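Local coordinates for protein aromatic-L-amino-acid decarboxylase (Catharanthus roseus, PDB 6EEW) that uses pyridoxal 5'-phosphate to decarboxylate L-tryptophan to tryptamine and L-5-hydroxytryptophan to serotonin, at residues Ile175-Glu180 / Gly281-Val286; Arg181-Leu186 / Gly192-Tyr197; Glu415-Arg420 / Gly463-Leu468; Phe427-Asp432 / Glu439-Lys444. All coordinates share one frame; numbering follows the deposited sequence.

Contact 1: Ile175-Glu180 / Gly281-Val286; sequences IIAARE and GIWIHV
Two alanine methyls on helix 167-186, those of Ala177 and Ala178, pack on the indole of Trp283, the first residue of strand 283-287. In the large, cofactor-binding domain of this fold type I pyridoxal-phosphate enzyme, this is where a helix lies against the central mixed sheet. Trp283 extends from the strand toward the helix with CG anti to the backbone N (chi1 180°), and chi2 of -55° sets the six-membered ring against Ala177 and Ala178. Ala178 stands nearest the root of the side chain: its CB is 3.7 Å from Trp283 CB and 3.9 Å from Trp283 CE3. Ala177 meets the far end of the six-membered ring, with CB 3.9 Å from Trp283 CH2. Both methyls come in obliquely to the ring. Because the helix offers such small side chains here, its backbone can come close, the CA atoms of Ala178 and Trp283 being 6.2 Å apart. The indole is also fixed at its polar end, where NE1 bonds to Ser312 OG on the adjacent strand, and its ring meets that of Phe254 at a shallow angle. Away from the sheet, the helix faces the other subunit: the guanidinium of Arg179 bonds to the carbonyl oxygens of Lys211 and Leu212 of the second subunit. Within the helix, Arg179 NH2 forms a salt bridge of 2.8 Å with Glu180 OE2, using the anti lone pair of that oxygen.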
loop_
_atom_site.group_PDB
_atom_site.type_symbol
_atom_site.label_atom_id
_atom_site.label_comp_id
_atom_site.label_asym_id
_atom_site.label_seq_id
_atom_site.Cartn_x
_atom_site.Cartn_y
_atom_site.Cartn_z
ATOM N N ILE A 175 0.574 -16.777 1.803
ATOM C CA ILE A 175 -0.136 -17.807 1.048
ATOM C C ILE A 175 0.610 -18.143 -0.238
ATOM O O ILE A 175 0.696 -19.312 -0.639
ATOM C CB ILE A 175 -1.570 -17.352 0.728
ATOM C CG1 ILE A 175 -2.352 -17.067 2.001
ATOM C CG2 ILE A 175 -2.280 -18.396 -0.121
ATOM C CD1 ILE A 175 -3.806 -16.691 1.718
ATOM N N ILE A 176 1.134 -17.129 -0.926
ATOM C CA ILE A 176 1.852 -17.417 -2.166
ATOM C C ILE A 176 3.151 -18.153 -1.860
ATOM O O ILE A 176 3.546 -19.074 -2.584
ATOM C CB ILE A 176 2.118 -16.129 -2.969
ATOM C CG1 ILE A 176 0.813 -15.574 -3.555
ATOM C CG2 ILE A 176 3.139 -16.417 -4.064
ATOM C CD1 ILE A 176 0.958 -14.268 -4.264
ATOM N N ALA A 177 3.836 -17.761 -0.784
ATOM C CA ALA A 177 5.041 -18.475 -0.368
ATOM C C ALA A 177 4.750 -19.955 -0.142
ATOM O O ALA A 177 5.469 -20.834 -0.641
ATOM C CB ALA A 177 5.618 -17.833 0.899
ATOM N N ALA A 178 3.692 -20.253 0.609
ATOM C CA ALA A 178 3.333 -21.648 0.840
ATOM C C ALA A 178 2.995 -22.353 -0.471
ATOM O O ALA A 178 3.429 -23.495 -0.715
ATOM C CB ALA A 178 2.162 -21.731 1.817
ATOM N N ARG A 179 2.186 -21.692 -1.313
ATOM C CA ARG A 179 1.810 -22.251 -2.612
ATOM C C ARG A 179 3.037 -22.605 -3.434
ATOM O O ARG A 179 3.106 -23.678 -4.037
ATOM C CB ARG A 179 0.927 -21.260 -3.379
ATOM C CG ARG A 179 0.445 -21.767 -4.761
ATOM C CD ARG A 179 -0.008 -20.591 -5.658
ATOM N NE ARG A 179 1.143 -19.836 -6.153
ATOM C CZ ARG A 179 1.083 -18.614 -6.672
ATOM N NH1 ARG A 179 -0.079 -17.976 -6.761
ATOM N NH2 ARG A 179 2.195 -18.017 -7.074
ATOM N N GLU A 180 4.017 -21.708 -3.475
ATOM C CA GLU A 180 5.181 -21.943 -4.316
ATOM C C GLU A 180 6.064 -23.040 -3.733
ATOM O O GLU A 180 6.676 -23.802 -4.480
ATOM C CB GLU A 180 5.968 -20.653 -4.529
ATOM C CG GLU A 180 5.368 -19.708 -5.577
ATOM C CD GLU A 180 5.155 -20.343 -6.960
ATOM O OE1 GLU A 180 6.013 -21.139 -7.421
ATOM O OE2 GLU A 180 4.111 -20.049 -7.588
ATOM N N GLY A 281 2.550 -30.634 7.725
ATOM C CA GLY A 281 3.269 -29.818 6.762
ATOM C C GLY A 281 2.502 -28.617 6.267
ATOM O O GLY A 281 2.761 -28.132 5.164
ATOM N N ILE A 282 1.559 -28.133 7.056
ATOM C CA ILE A 282 0.742 -26.977 6.715
ATOM C C ILE A 282 1.451 -25.717 7.176
ATOM O O ILE A 282 1.887 -25.626 8.330
ATOM C CB ILE A 282 -0.644 -27.090 7.369
ATOM C CG1 ILE A 282 -1.343 -28.371 6.894
ATOM C CG2 ILE A 282 -1.455 -25.822 7.131
ATOM C CD1 ILE A 282 -2.525 -28.792 7.741
ATOM N N TRP A 283 1.547 -24.732 6.292
ATOM C CA TRP A 283 2.044 -23.421 6.686
ATOM C C TRP A 283 0.995 -22.737 7.541
ATOM O O TRP A 283 -0.132 -22.527 7.092
ATOM C CB TRP A 283 2.337 -22.564 5.465
ATOM C CG TRP A 283 2.842 -21.207 5.797
ATOM C CD1 TRP A 283 2.246 -20.275 6.604
ATOM C CD2 TRP A 283 3.995 -20.572 5.245
ATOM N NE1 TRP A 283 2.989 -19.122 6.627
ATOM C CE2 TRP A 283 4.063 -19.276 5.792
ATOM C CE3 TRP A 283 4.990 -20.980 4.354
ATOM C CZ2 TRP A 283 5.089 -18.399 5.491
ATOM C CZ3 TRP A 283 6.004 -20.106 4.055
ATOM C CH2 TRP A 283 6.048 -18.833 4.618
ATOM N N ILE A 284 1.353 -22.371 8.759
ATOM C CA ILE A 284 0.424 -21.687 9.644
ATOM C C ILE A 284 0.828 -20.227 9.768
ATOM O O ILE A 284 1.976 -19.900 10.112
ATOM C CB ILE A 284 0.327 -22.375 11.017
ATOM C CG1 ILE A 284 -0.673 -21.622 11.901
ATOM C CG2 ILE A 284 1.708 -22.550 11.654
ATOM C CD1 ILE A 284 -0.995 -22.348 13.182
ATOM N N HIS A 285 -0.126 -19.351 9.481
ATOM C CA HIS A 285 0.054 -17.919 9.616
ATOM C C HIS A 285 -0.921 -17.437 10.670
ATOM O O HIS A 285 -2.106 -17.792 10.634
ATOM C CB HIS A 285 -0.188 -17.174 8.292
ATOM C CG HIS A 285 -0.207 -15.689 8.451
ATOM N ND1 HIS A 285 0.932 -14.916 8.384
ATOM C CD2 HIS A 285 -1.223 -14.837 8.742
ATOM C CE1 HIS A 285 0.618 -13.649 8.611
ATOM N NE2 HIS A 285 -0.685 -13.576 8.826
ATOM N N VAL A 286 -0.423 -16.643 11.604
ATOM C CA VAL A 286 -1.245 -16.073 12.656
ATOM C C VAL A 286 -1.563 -14.639 12.261
ATOM O O VAL A 286 -0.666 -13.785 12.174
ATOM C CB VAL A 286 -0.560 -16.164 14.021
ATOM C CG1 VAL A 286 -1.357 -15.413 15.051
ATOM C CG2 VAL A 286 -0.432 -17.639 14.415
#

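Contact 2: Arg181-Leu186 / Gly192-Tyr197; sequences RALEKL and GKLVCY
Leu194 points the end of its side chain at the last turns of helix 167-186, and its two methyls straddle the methyl of Ala182. Leu194 CD1 lies 3.9 Å from Ala182 CB and Leu194 CD2 lies 4.0 Å from it, so the small alanine is met by the whole fork of the leucine. From one flank comes Leu183. Its CB does not head for the strand, but with CG anti to its carbonyl carbon (chi1 -62°) the chain swings back, and Leu183 CD2 ends 4.1 Å from Leu194 CD1. The two leucine side chains cross obliquely and touch through one methyl each. This is the end of a beta-alpha-beta crossover: helix 167-186 carries the chain from edge strand 160-164 to the parallel strand 194-199, and the contact forms just as the chain turns back into the sheet. Leu194 is the first residue of that strand and is buried, while Ala182 and Leu183 keep some exposure near the helix end. The neighbouring strand 251-258 helps close the apolar patch, since Leu253 touches both Ala182 and Leu194, and Val251 packs on Leu194. Leu183 also rests on Ser190 and Ile191 of the connecting loop.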
loop_
_atom_site.group_PDB
_atom_site.type_symbol
_atom_site.label_atom_id
_atom_site.label_comp_id
_atom_site.label_asym_id
_atom_site.label_seq_id
_atom_site.Cartn_x
_atom_site.Cartn_y
_atom_site.Cartn_z
ATOM N N ARG A 181 6.170 -23.131 -2.405
ATOM C CA ARG A 181 6.878 -24.279 -1.838
ATOM C C ARG A 181 6.267 -25.576 -2.354
ATOM O O ARG A 181 6.973 -26.473 -2.858
ATOM C CB ARG A 181 6.834 -24.246 -0.313
ATOM C CG ARG A 181 7.533 -25.446 0.301
ATOM C CD ARG A 181 7.629 -25.371 1.804
ATOM N NE ARG A 181 6.329 -25.313 2.457
ATOM C CZ ARG A 181 6.197 -25.096 3.762
ATOM N NH1 ARG A 181 7.281 -24.916 4.499
ATOM N NH2 ARG A 181 4.999 -25.050 4.331
ATOM N N ALA A 182 4.937 -25.666 -2.288
ATOM C CA ALA A 182 4.270 -26.855 -2.816
ATOM C C ALA A 182 4.545 -27.038 -4.310
ATOM O O ALA A 182 4.909 -28.131 -4.744
ATOM C CB ALA A 182 2.764 -26.786 -2.548
ATOM N N LEU A 183 4.396 -25.974 -5.111
ATOM C CA LEU A 183 4.507 -26.121 -6.568
ATOM C C LEU A 183 5.923 -26.498 -6.991
ATOM O O LEU A 183 6.110 -27.240 -7.959
ATOM C CB LEU A 183 4.077 -24.844 -7.283
ATOM C CG LEU A 183 2.630 -24.370 -7.108
ATOM C CD1 LEU A 183 2.387 -23.095 -7.931
ATOM C CD2 LEU A 183 1.614 -25.463 -7.429
ATOM N N GLU A 184 6.938 -25.967 -6.311
ATOM C CA GLU A 184 8.296 -26.391 -6.623
ATOM C C GLU A 184 8.514 -27.846 -6.220
ATOM O O GLU A 184 9.265 -28.564 -6.895
ATOM C CB GLU A 184 9.321 -25.479 -5.938
ATOM C CG GLU A 184 9.364 -24.043 -6.447
ATOM C CD GLU A 184 10.515 -23.251 -5.840
ATOM O OE1 GLU A 184 11.470 -23.877 -5.329
ATOM O OE2 GLU A 184 10.457 -22.000 -5.848
ATOM N N LYS A 185 7.851 -28.311 -5.152
ATOM C CA LYS A 185 7.970 -29.721 -4.793
ATOM C C LYS A 185 7.250 -30.624 -5.791
ATOM O O LYS A 185 7.789 -31.649 -6.218
ATOM C CB LYS A 185 7.423 -29.944 -3.384
ATOM C CG LYS A 185 7.312 -31.415 -2.967
ATOM C CD LYS A 185 6.548 -31.554 -1.633
ATOM C CE LYS A 185 6.292 -33.019 -1.258
ATOM N NZ LYS A 185 5.431 -33.160 -0.043
ATOM N N LEU A 186 6.024 -30.262 -6.171
ATOM C CA LEU A 186 5.118 -31.157 -6.880
ATOM C C LEU A 186 4.850 -30.777 -8.331
ATOM O O LEU A 186 4.275 -31.589 -9.061
ATOM C CB LEU A 186 3.774 -31.209 -6.140
ATOM C CG LEU A 186 3.813 -31.578 -4.656
ATOM C CD1 LEU A 186 2.438 -31.399 -4.024
ATOM C CD2 LEU A 186 4.298 -33.000 -4.481
ATOM N N GLY A 192 -4.288 -27.722 -8.183
ATOM C CA GLY A 192 -5.635 -28.211 -7.964
ATOM C C GLY A 192 -5.803 -29.118 -6.761
ATOM O O GLY A 192 -6.929 -29.537 -6.479
ATOM N N LYS A 193 -4.711 -29.472 -6.080
ATOM C CA LYS A 193 -4.743 -30.293 -4.873
ATOM C C LYS A 193 -4.586 -29.493 -3.588
ATOM O O LYS A 193 -4.835 -30.040 -2.509
ATOM C CB LYS A 193 -3.629 -31.345 -4.926
ATOM C CG LYS A 193 -3.775 -32.304 -6.077
ATOM C CD LYS A 193 -2.657 -33.327 -6.127
ATOM C CE LYS A 193 -2.862 -34.275 -7.296
ATOM N NZ LYS A 193 -1.826 -35.340 -7.361
ATOM N N LEU A 194 -4.169 -28.231 -3.673
ATOM C CA LEU A 194 -3.762 -27.470 -2.495
ATOM C C LEU A 194 -4.984 -26.916 -1.769
ATOM O O LEU A 194 -5.804 -26.205 -2.363
ATOM C CB LEU A 194 -2.817 -26.345 -2.908
ATOM C CG LEU A 194 -1.678 -26.799 -3.828
ATOM C CD1 LEU A 194 -0.669 -25.675 -4.047
ATOM C CD2 LEU A 194 -0.995 -28.061 -3.311
ATOM N N VAL A 195 -5.101 -27.230 -0.482
ATOM C CA VAL A 195 -6.250 -26.831 0.323
ATOM C C VAL A 195 -5.809 -25.809 1.356
ATOM O O VAL A 195 -4.765 -25.969 2.003
ATOM C CB VAL A 195 -6.908 -28.041 1.009
ATOM C CG1 VAL A 195 -8.106 -27.592 1.850
ATOM C CG2 VAL A 195 -7.327 -29.045 -0.037
ATOM N N CYS A 196 -6.608 -24.759 1.513
ATOM C CA CYS A 196 -6.380 -23.731 2.512
ATOM C C CYS A 196 -7.495 -23.804 3.541
ATOM O O CYS A 196 -8.645 -24.092 3.192
ATOM C CB CYS A 196 -6.356 -22.329 1.894
ATOM S SG CYS A 196 -5.006 -22.006 0.743
ATOM N N TYR A 197 -7.153 -23.534 4.806
ATOM C CA TYR A 197 -8.075 -23.645 5.926
ATOM C C TYR A 197 -8.151 -22.314 6.670
ATOM O O TYR A 197 -7.128 -21.651 6.881
ATOM C CB TYR A 197 -7.641 -24.765 6.888
ATOM C CG TYR A 197 -7.412 -26.117 6.229
ATOM C CD1 TYR A 197 -6.170 -26.464 5.716
ATOM C CD2 TYR A 197 -8.433 -27.051 6.143
ATOM C CE1 TYR A 197 -5.960 -27.702 5.118
ATOM C CE2 TYR A 197 -8.233 -28.296 5.552
ATOM C CZ TYR A 197 -6.993 -28.615 5.043
ATOM O OH TYR A 197 -6.797 -29.844 4.454
#

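Contact 3: Glu415-Arg420 / Gly463-Leu468; sequences EIVVPR and GGIYML
Val417 puts both of its methyls to work against Met467, and one of them also reaches Ile465. The tight part is the methionine side chain: Val417 CG1 lies 3.8 Å from Met467 CE and 4.0 Å from Met467 SD, while Val417 CG2 sits 4.0 Å from Met467 CB. The methionine therefore runs slantwise over the valine from its root to its tip. It can do so because CG stands between the backbone N and the carbonyl carbon (chi1 70°) and the chain bends again at chi3, bringing the terminal methyl back over Val417. On the looser side, a single methyl-to-methyl approach of 4.0 Å joins Val417 CG1 to Ile465 CG2. Ile465 is partly exposed, and the chain before it opens into the exposed turn at Gly463 and Gly464, both with positive phi, which links strands 459-462 and 465-471 of a beta hairpin. Met467, by contrast, is buried, though its side chain is still about 12 Å from a bound tryptophan, so this is packing rather than part of the pocket. The contact spans the C-terminal antiparallel sheet: strand 424-429 runs between strands 414-416 and 465-471, with Cys426 touching Met467 and Arg428 touching Val417, while Tyr466 faces helix 438-451 and Ile416 packs on helix 375-409.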
loop_
_atom_site.group_PDB
_atom_site.type_symbol
_atom_site.label_atom_id
_atom_site.label_comp_id
_atom_site.label_asym_id
_atom_site.label_seq_id
_atom_site.Cartn_x
_atom_site.Cartn_y
_atom_site.Cartn_z
ATOM N N GLU A 415 -27.380 -8.815 28.143
ATOM C CA GLU A 415 -26.560 -9.992 28.362
ATOM C C GLU A 415 -25.288 -9.838 27.555
ATOM O O GLU A 415 -25.310 -9.290 26.447
ATOM C CB GLU A 415 -27.311 -11.269 27.960
ATOM C CG GLU A 415 -27.287 -11.598 26.472
ATOM C CD GLU A 415 -27.934 -12.943 26.167
ATOM O OE1 GLU A 415 -28.663 -13.474 27.036
ATOM O OE2 GLU A 415 -27.709 -13.480 25.066
ATOM N N ILE A 416 -24.187 -10.320 28.121
ATOM C CA ILE A 416 -22.928 -10.420 27.394
ATOM C C ILE A 416 -22.953 -11.726 26.607
ATOM O O ILE A 416 -23.066 -12.808 27.192
ATOM C CB ILE A 416 -21.726 -10.367 28.349
ATOM C CG1 ILE A 416 -21.811 -9.141 29.264
ATOM C CG2 ILE A 416 -20.437 -10.319 27.551
ATOM C CD1 ILE A 416 -21.704 -7.816 28.534
ATOM N N VAL A 417 -22.819 -11.625 25.283
ATOM C CA VAL A 417 -23.051 -12.774 24.411
ATOM C C VAL A 417 -21.855 -13.720 24.398
ATOM O O VAL A 417 -22.020 -14.944 24.353
ATOM C CB VAL A 417 -23.392 -12.280 22.996
ATOM C CG1 VAL A 417 -23.562 -13.456 22.049
ATOM C CG2 VAL A 417 -24.647 -11.414 23.025
ATOM N N VAL A 418 -20.640 -13.182 24.446
ATOM C CA VAL A 418 -19.423 -13.987 24.388
ATOM C C VAL A 418 -18.378 -13.300 25.255
ATOM O O VAL A 418 -18.462 -12.083 25.458
ATOM C CB VAL A 418 -18.930 -14.147 22.942
ATOM C CG1 VAL A 418 -19.847 -15.074 22.178
ATOM C CG2 VAL A 418 -18.866 -12.780 22.259
ATOM N N PRO A 419 -17.380 -14.015 25.771
ATOM C CA PRO A 419 -16.452 -13.390 26.721
ATOM C C PRO A 419 -15.677 -12.248 26.076
ATOM O O PRO A 419 -15.281 -12.321 24.912
ATOM C CB PRO A 419 -15.532 -14.547 27.142
ATOM C CG PRO A 419 -16.293 -15.786 26.789
ATOM C CD PRO A 419 -17.097 -15.443 25.577
ATOM N N ARG A 420 -15.471 -11.182 26.850
ATOM C CA ARG A 420 -14.643 -10.057 26.432
ATOM C C ARG A 420 -13.180 -10.443 26.606
ATOM O O ARG A 420 -12.702 -10.556 27.737
ATOM C CB ARG A 420 -14.987 -8.811 27.247
ATOM C CG ARG A 420 -14.066 -7.622 26.974
ATOM C CD ARG A 420 -13.954 -6.676 28.165
ATOM N NE ARG A 420 -13.446 -7.360 29.346
ATOM C CZ ARG A 420 -12.171 -7.676 29.544
ATOM N NH1 ARG A 420 -11.253 -7.382 28.636
ATOM N NH2 ARG A 420 -11.814 -8.308 30.646
ATOM N N GLY A 463 -23.082 -17.051 15.056
ATOM C CA GLY A 463 -23.869 -18.193 15.504
ATOM C C GLY A 463 -25.358 -17.940 15.507
ATOM O O GLY A 463 -26.059 -18.384 16.425
ATOM N N GLY A 464 -25.865 -17.227 14.506
ATOM C CA GLY A 464 -27.285 -16.937 14.475
ATOM C C GLY A 464 -27.750 -15.929 15.497
ATOM O O GLY A 464 -28.958 -15.777 15.697
ATOM N N ILE A 465 -26.830 -15.259 16.177
ATOM C CA ILE A 465 -27.156 -14.322 17.241
ATOM C C ILE A 465 -26.768 -12.933 16.768
ATOM O O ILE A 465 -25.615 -12.708 16.373
ATOM C CB ILE A 465 -26.420 -14.684 18.541
ATOM C CG1 ILE A 465 -26.787 -16.108 18.975
ATOM C CG2 ILE A 465 -26.741 -13.675 19.636
ATOM C CD1 ILE A 465 -26.027 -16.591 20.185
ATOM N N TYR A 466 -27.728 -12.010 16.800
ATOM C CA TYR A 466 -27.488 -10.605 16.501
ATOM C C TYR A 466 -27.037 -9.914 17.782
ATOM O O TYR A 466 -27.676 -10.054 18.829
ATOM C CB TYR A 466 -28.754 -9.945 15.946
ATOM C CG TYR A 466 -28.608 -8.482 15.541
ATOM C CD1 TYR A 466 -28.643 -7.460 16.478
ATOM C CD2 TYR A 466 -28.458 -8.131 14.202
ATOM C CE1 TYR A 466 -28.517 -6.129 16.093
ATOM C CE2 TYR A 466 -28.330 -6.813 13.809
ATOM C CZ TYR A 466 -28.359 -5.814 14.755
ATOM O OH TYR A 466 -28.234 -4.502 14.350
ATOM N N MET A 467 -25.929 -9.186 17.703
ATOM C CA MET A 467 -25.381 -8.521 18.872
ATOM C C MET A 467 -24.798 -7.169 18.486
ATOM O O MET A 467 -24.406 -6.944 17.334
ATOM C CB MET A 467 -24.316 -9.405 19.528
ATOM C CG MET A 467 -23.042 -9.549 18.726
ATOM S SD MET A 467 -22.168 -11.061 19.170
ATOM C CE MET A 467 -23.278 -12.287 18.475
ATOM N N LEU A 468 -24.806 -6.251 19.448
ATOM C CA LEU A 468 -24.121 -4.972 19.348
ATOM C C LEU A 468 -22.678 -5.140 19.804
ATOM O O LEU A 468 -22.367 -6.012 20.620
ATOM C CB LEU A 468 -24.823 -3.924 20.212
ATOM C CG LEU A 468 -26.204 -3.405 19.788
ATOM C CD1 LEU A 468 -27.256 -4.500 19.716
ATOM C CD2 LEU A 468 -26.641 -2.323 20.762
#

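Contact 4: Phe427-Asp432 / Glu439-Lys444; sequences FRLKPD and EEVNKK
Asn442 grips the backbone of Leu429 through both ends of its amide, tying helix 438-451 to strand 424-429 at the start of a split beta-alpha-beta unit in the C-terminal domain, whose second strand, 459-462, is separated from the first by strand 465-471. Leu429 N donates to Asn442 OD1 at 2.6 Å and almost straight, 175° at the hydrogen. In return Asn442 ND2 makes a weak, longer bond of 3.3 Å to Leu429 O. The two bonds, together with one from ND2 to Val438 O a turn back, probably fix which way round the amide sits. Beside this polar pair, Leu429 CD1 meets Val441 CG1 at 3.7 Å, the two side chains crossing at about a right angle. In the next shell, Leu468 and Tyr466 of the adjoining strand pack on Asn442. Arg428 CB lies 3.5 Å from Asn442 OD1, while the Arg428 guanidinium pairs with Glu415. The amide oxygen receives the Leu429 N-H in the carbonyl plane, on a lone pair, with a C=O...N angle of 130°.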
loop_
_atom_site.group_PDB
_atom_site.type_symbol
_atom_site.label_atom_id
_atom_site.label_comp_id
_atom_site.label_asym_id
_atom_site.label_seq_id
_atom_site.Cartn_x
_atom_site.Cartn_y
_atom_site.Cartn_z
ATOM N N PHE A 427 -22.621 -7.451 23.177
ATOM C CA PHE A 427 -23.741 -7.501 24.112
ATOM C C PHE A 427 -25.062 -7.407 23.356
ATOM O O PHE A 427 -25.101 -7.151 22.150
ATOM C CB PHE A 427 -23.640 -6.394 25.162
ATOM C CG PHE A 427 -23.744 -5.003 24.601
ATOM C CD1 PHE A 427 -22.702 -4.453 23.875
ATOM C CD2 PHE A 427 -24.891 -4.247 24.801
ATOM C CE1 PHE A 427 -22.798 -3.173 23.363
ATOM C CE2 PHE A 427 -24.995 -2.967 24.292
ATOM C CZ PHE A 427 -23.950 -2.428 23.569
ATOM N N ARG A 428 -26.158 -7.631 24.079
ATOM C CA ARG A 428 -27.473 -7.536 23.449
ATOM C C ARG A 428 -28.537 -7.396 24.530
ATOM O O ARG A 428 -28.284 -7.621 25.712
ATOM C CB ARG A 428 -27.737 -8.767 22.569
ATOM C CG ARG A 428 -28.182 -9.994 23.362
ATOM C CD ARG A 428 -28.049 -11.301 22.574
ATOM N NE ARG A 428 -29.246 -11.732 21.860
ATOM C CZ ARG A 428 -29.870 -12.885 22.091
ATOM N NH1 ARG A 428 -29.422 -13.710 23.029
ATOM N NH2 ARG A 428 -30.947 -13.213 21.391
ATOM N N LEU A 429 -29.732 -6.997 24.111
ATOM C CA LEU A 429 -30.899 -7.066 24.977
ATOM C C LEU A 429 -31.420 -8.496 25.005
ATOM O O LEU A 429 -31.564 -9.127 23.953
ATOM C CB LEU A 429 -31.988 -6.113 24.489
ATOM C CG LEU A 429 -31.862 -4.648 24.903
ATOM C CD1 LEU A 429 -32.795 -3.783 24.067
ATOM C CD2 LEU A 429 -32.174 -4.482 26.391
ATOM N N LYS A 430 -31.693 -9.013 26.203
ATOM C CA LYS A 430 -32.203 -10.369 26.291
ATOM C C LYS A 430 -33.530 -10.483 25.541
ATOM O O LYS A 430 -34.301 -9.522 25.466
ATOM C CB LYS A 430 -32.401 -10.791 27.745
ATOM C CG LYS A 430 -31.125 -11.078 28.513
ATOM C CD LYS A 430 -31.471 -11.572 29.914
ATOM C CE LYS A 430 -30.240 -12.010 30.682
ATOM N NZ LYS A 430 -30.585 -12.351 32.085
ATOM N N PRO A 431 -33.834 -11.662 24.997
ATOM C CA PRO A 431 -35.088 -11.820 24.243
ATOM C C PRO A 431 -36.352 -11.520 25.039
ATOM O O PRO A 431 -37.344 -11.058 24.458
ATOM C CB PRO A 431 -35.043 -13.291 23.795
ATOM C CG PRO A 431 -33.869 -13.913 24.509
ATOM C CD PRO A 431 -32.924 -12.802 24.805
ATOM N N ASP A 432 -36.354 -11.764 26.345
ATOM C CA ASP A 432 -37.577 -11.638 27.132
ATOM C C ASP A 432 -37.900 -10.203 27.535
ATOM O O ASP A 432 -38.947 -9.978 28.154
ATOM C CB ASP A 432 -37.484 -12.520 28.381
ATOM C CG ASP A 432 -36.284 -12.179 29.249
ATOM O OD1 ASP A 432 -35.449 -11.357 28.817
ATOM O OD2 ASP A 432 -36.179 -12.725 30.368
ATOM N N GLU A 439 -34.002 -9.979 17.694
ATOM C CA GLU A 439 -33.148 -9.381 16.668
ATOM C C GLU A 439 -33.633 -7.985 16.282
ATOM O O GLU A 439 -32.835 -7.046 16.171
ATOM C CB GLU A 439 -33.064 -10.289 15.437
ATOM C CG GLU A 439 -32.023 -9.806 14.418
ATOM C CD GLU A 439 -31.732 -10.810 13.300
ATOM O OE1 GLU A 439 -31.531 -12.006 13.608
ATOM O OE2 GLU A 439 -31.675 -10.396 12.116
ATOM N N GLU A 440 -34.943 -7.823 16.076
ATOM C CA GLU A 440 -35.461 -6.502 15.734
ATOM C C GLU A 440 -35.295 -5.519 16.885
ATOM O O GLU A 440 -35.031 -4.335 16.656
ATOM C CB GLU A 440 -36.921 -6.587 15.296
ATOM C CG GLU A 440 -37.092 -6.971 13.831
ATOM C CD GLU A 440 -36.398 -5.989 12.882
ATOM O OE1 GLU A 440 -36.607 -4.763 13.026
ATOM O OE2 GLU A 440 -35.645 -6.443 11.993
ATOM N N VAL A 441 -35.468 -5.976 18.129
ATOM C CA VAL A 441 -35.321 -5.075 19.271
ATOM C C VAL A 441 -33.902 -4.524 19.321
ATOM O O VAL A 441 -33.681 -3.314 19.467
ATOM C CB VAL A 441 -35.683 -5.798 20.581
ATOM C CG1 VAL A 441 -35.514 -4.855 21.767
ATOM C CG2 VAL A 441 -37.100 -6.364 20.524
ATOM N N ASN A 442 -32.918 -5.408 19.174
ATOM C CA ASN A 442 -31.538 -4.948 19.228
ATOM C C ASN A 442 -31.188 -4.095 18.013
ATOM O O ASN A 442 -30.418 -3.129 18.127
ATOM C CB ASN A 442 -30.610 -6.158 19.343
ATOM C CG ASN A 442 -30.615 -6.768 20.740
ATOM O OD1 ASN A 442 -30.033 -6.221 21.678
ATOM N ND2 ASN A 442 -31.284 -7.910 20.879
ATOM N N LYS A 443 -31.761 -4.412 16.848
ATOM C CA LYS A 443 -31.521 -3.605 15.655
ATOM C C LYS A 443 -32.077 -2.196 15.823
ATOM O O LYS A 443 -31.433 -1.209 15.445
ATOM C CB LYS A 443 -32.143 -4.299 14.445
ATOM C CG LYS A 443 -31.387 -4.093 13.150
ATOM C CD LYS A 443 -32.158 -4.686 11.973
ATOM C CE LYS A 443 -32.695 -6.078 12.304
ATOM N NZ LYS A 443 -31.622 -7.041 12.688
ATOM N N LYS A 444 -33.270 -2.086 16.408
ATOM C CA LYS A 444 -33.850 -0.776 16.679
ATOM C C LYS A 444 -32.993 0.008 17.661
ATOM O O LYS A 444 -32.784 1.217 17.490
ATOM C CB LYS A 444 -35.269 -0.941 17.222
ATOM C CG LYS A 444 -35.997 0.365 17.473
ATOM C CD LYS A 444 -35.900 1.298 16.268
ATOM C CE LYS A 444 -36.949 2.399 16.337
ATOM N NZ LYS A 444 -37.007 3.037 17.683
#

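How the contacts relate
From the N terminus, helix 167-186 supplies the first segments of both contact 1 and contact 2. Contact 2 closes a short loop as the chain turns into strand 194-199; contact 1 closes a much longer one, enclosing it, once strand 283-287 is laid in the same sheet. The two touch, Arg179 CG lying 4.1 Å from Leu194 CD1. Further on, contact 3 opens at strand 414-416 and closes at strand 465-471, and between these contact 4 ties strand 424-429 to helix 438-451. This second pair is joined by the Glu415-Arg428 salt bridge. Contacts 1 and 3 have centres about 32 Å apart: the first pair lies in the large domain, the second in the C-terminal domain.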